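Local coordinates for flagellar regulatory protein C (Vibrio cholerae, PDB 4QHS) that probably hydrolyses ATP as a heptameric AAA+ activator to switch on sigma-54-dependent transcription of flagellar genes, at residues E52-Y57 against F181-P186. Sequence-based numbering, arbitrary orientation.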
loop_
_atom_site.group_PDB
_atom_site.type_symbol
_atom_site.label_atom_id
_atom_site.label_comp_id
_atom_site.label_asym_id
_atom_site.label_seq_id
_atom_site.Cartn_x
_atom_site.Cartn_y
_atom_site.Cartn_z
ATOM N N GLU A 52 20.651 22.487 -30.519
ATOM C CA GLU A 52 20.926 23.488 -29.499
ATOM C C GLU A 52 21.362 24.817 -30.105
ATOM O O GLU A 52 21.108 25.883 -29.537
ATOM C CB GLU A 52 21.993 22.970 -28.529
ATOM C CG GLU A 52 23.388 22.771 -29.140
ATOM C CD GLU A 52 23.548 21.456 -29.894
ATOM O OE1 GLU A 52 22.530 20.785 -30.160
ATOM O OE2 GLU A 52 24.701 21.089 -30.214
ATOM N N VAL A 53 21.996 24.754 -31.272
ATOM C CA VAL A 53 22.553 25.947 -31.884
ATOM C C VAL A 53 21.551 26.653 -32.800
ATOM O O VAL A 53 21.592 27.877 -32.939
ATOM C CB VAL A 53 23.846 25.619 -32.678
ATOM C CG1 VAL A 53 24.904 25.032 -31.747
ATOM C CG2 VAL A 53 23.558 24.679 -33.846
ATOM N N MET A 54 20.657 25.883 -33.414
ATOM C CA MET A 54 19.612 26.432 -34.275
ATOM C C MET A 54 18.744 27.425 -33.504
ATOM O O MET A 54 18.361 28.480 -34.018
ATOM C CB MET A 54 18.760 25.300 -34.851
ATOM C CG MET A 54 17.293 25.635 -35.038
ATOM S SD MET A 54 16.865 26.060 -36.721
ATOM C CE MET A 54 15.753 24.713 -37.096
ATOM N N SER A 55 18.457 27.088 -32.255
ATOM C CA SER A 55 17.720 27.975 -31.366
ATOM C C SER A 55 18.527 29.230 -31.025
ATOM O O SER A 55 17.983 30.333 -30.910
ATOM C CB SER A 55 17.342 27.214 -30.096
ATOM O OG SER A 55 18.227 26.121 -29.921
ATOM N N ARG A 56 19.831 29.060 -30.857
ATOM C CA ARG A 56 20.672 30.196 -30.546
ATOM C C ARG A 56 20.793 31.062 -31.799
ATOM O O ARG A 56 20.884 32.288 -31.720
ATOM C CB ARG A 56 22.039 29.735 -30.039
ATOM C CG ARG A 56 22.787 30.776 -29.206
ATOM C CD ARG A 56 23.818 30.125 -28.283
ATOM N NE ARG A 56 23.201 29.166 -27.366
ATOM C CZ ARG A 56 23.465 27.862 -27.355
ATOM N NH1 ARG A 56 24.353 27.354 -28.204
ATOM N NH2 ARG A 56 22.847 27.066 -26.488
ATOM N N TYR A 57 20.761 30.410 -32.955
ATOM C CA TYR A 57 20.755 31.110 -34.231
ATOM C C TYR A 57 19.489 31.950 -34.357
ATOM O O TYR A 57 19.516 33.082 -34.828
ATOM C CB TYR A 57 20.843 30.108 -35.371
ATOM C CG TYR A 57 20.687 30.696 -36.743
ATOM C CD1 TYR A 57 19.430 30.960 -37.274
ATOM C CD2 TYR A 57 21.797 30.961 -37.526
ATOM C CE1 TYR A 57 19.291 31.492 -38.538
ATOM C CE2 TYR A 57 21.665 31.487 -38.797
ATOM C CZ TYR A 57 20.410 31.752 -39.296
ATOM O OH TYR A 57 20.281 32.279 -40.563
ATOM N N PHE A 181 4.794 26.965 -35.647
ATOM C CA PHE A 181 5.878 26.954 -36.596
ATOM C C PHE A 181 6.948 25.918 -36.315
ATOM O O PHE A 181 8.014 26.219 -35.866
ATOM C CB PHE A 181 6.495 28.341 -36.665
ATOM C CG PHE A 181 7.199 28.625 -37.937
ATOM C CD1 PHE A 181 6.508 29.009 -39.037
ATOM C CD2 PHE A 181 8.558 28.527 -38.024
ATOM C CE1 PHE A 181 7.141 29.263 -40.181
ATOM C CE2 PHE A 181 9.193 28.787 -39.179
ATOM C CZ PHE A 181 8.485 29.163 -40.258
ATOM N N PRO A 182 6.653 24.677 -36.602
ATOM C CA PRO A 182 7.592 23.612 -36.328
ATOM C C PRO A 182 8.658 23.487 -37.377
ATOM O O PRO A 182 8.403 23.648 -38.537
ATOM C CB PRO A 182 6.710 22.390 -36.329
ATOM C CG PRO A 182 5.546 22.778 -36.967
ATOM C CD PRO A 182 5.303 24.153 -36.672
ATOM N N LEU A 183 9.858 23.206 -36.938
ATOM C CA LEU A 183 10.966 22.967 -37.806
ATOM C C LEU A 183 11.561 21.629 -37.472
ATOM O O LEU A 183 12.021 21.400 -36.385
ATOM C CB LEU A 183 11.998 24.061 -37.650
ATOM C CG LEU A 183 11.497 25.460 -37.966
ATOM C CD1 LEU A 183 12.536 26.438 -37.732
ATOM C CD2 LEU A 183 11.110 25.499 -39.378
ATOM N N THR A 184 11.548 20.738 -38.432
ATOM C CA THR A 184 12.042 19.421 -38.206
ATOM C C THR A 184 13.469 19.267 -38.708
ATOM O O THR A 184 13.734 19.234 -39.876
ATOM C CB THR A 184 11.123 18.380 -38.814
ATOM O OG1 THR A 184 9.835 18.479 -38.226
ATOM C CG2 THR A 184 11.661 17.024 -38.552
ATOM N N TRP A 185 14.378 19.164 -37.768
ATOM C CA TRP A 185 15.786 19.065 -38.018
ATOM C C TRP A 185 16.186 17.612 -38.203
ATOM O O TRP A 185 16.407 16.913 -37.244
ATOM C CB TRP A 185 16.486 19.637 -36.812
ATOM C CG TRP A 185 17.830 19.971 -37.027
ATOM C CD1 TRP A 185 18.897 19.312 -36.565
ATOM C CD2 TRP A 185 18.321 21.063 -37.773
ATOM N NE1 TRP A 185 20.039 19.916 -36.975
ATOM C CE2 TRP A 185 19.709 20.997 -37.735
ATOM C CE3 TRP A 185 17.721 22.085 -38.490
ATOM C CZ2 TRP A 185 20.506 21.919 -38.363
ATOM C CZ3 TRP A 185 18.511 22.988 -39.113
ATOM C CH2 TRP A 185 19.884 22.910 -39.047
ATOM N N PRO A 186 16.281 17.155 -39.438
ATOM C CA PRO A 186 16.453 15.740 -39.746
ATOM C C PRO A 186 17.699 15.069 -39.180
ATOM O O PRO A 186 18.638 15.687 -38.758
ATOM C CB PRO A 186 16.541 15.756 -41.254
ATOM C CG PRO A 186 17.212 17.024 -41.552
ATOM C CD PRO A 186 16.948 17.984 -40.444
#
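M54 reaches from the helix that follows the P-loop to L183 on strand 182-184, outermost in the parallel sheet within this chain, and to W185 just beyond its end, a small example of how an AAA+ ATPase core gains its hydrophobic cover. Helix 51-61 lies over one side of this sheet, where L183 makes backbone hydrogen bonds to M42 and L44 and W185 adds another to L44. The tight part is narrow: the terminal methyl of M54 enters between the side chains of L183 and W185. Its CE stands 3.7 Å from CD1 of L183 and 3.6 Å from CE3 of W185, meeting the benzene half of the indole obliquely. The sulfur sits farther back, with SD of M54 5.0 Å from the centre of the W185 six-membered ring and 41° off its normal, so this Met-aromatic contact leans mainly on the methyl. CB of W185 points toward the helix, and with CG anti to the backbone N (chi1 -163°) the six-membered ring meets the M54 methyl; a weak hydrogen bond from NE1 to the S49 carbonyl helps set the indole's rotation. I43 also packs on M54, while L27 of helix 23-35 touches both L183 and W185, closing a buried apolar cluster. Away from this cluster the segments part: E52 is exposed and poorly ordered, CB of T184 points away from the helix, and the nearest CA pair, M54 and W185, remains 9.1 Å apart. Side chains from both segments fill that distance: M54, kinked about its CB-CG and CG-SD bonds, brings CE within 3.9 Å of CB of L183.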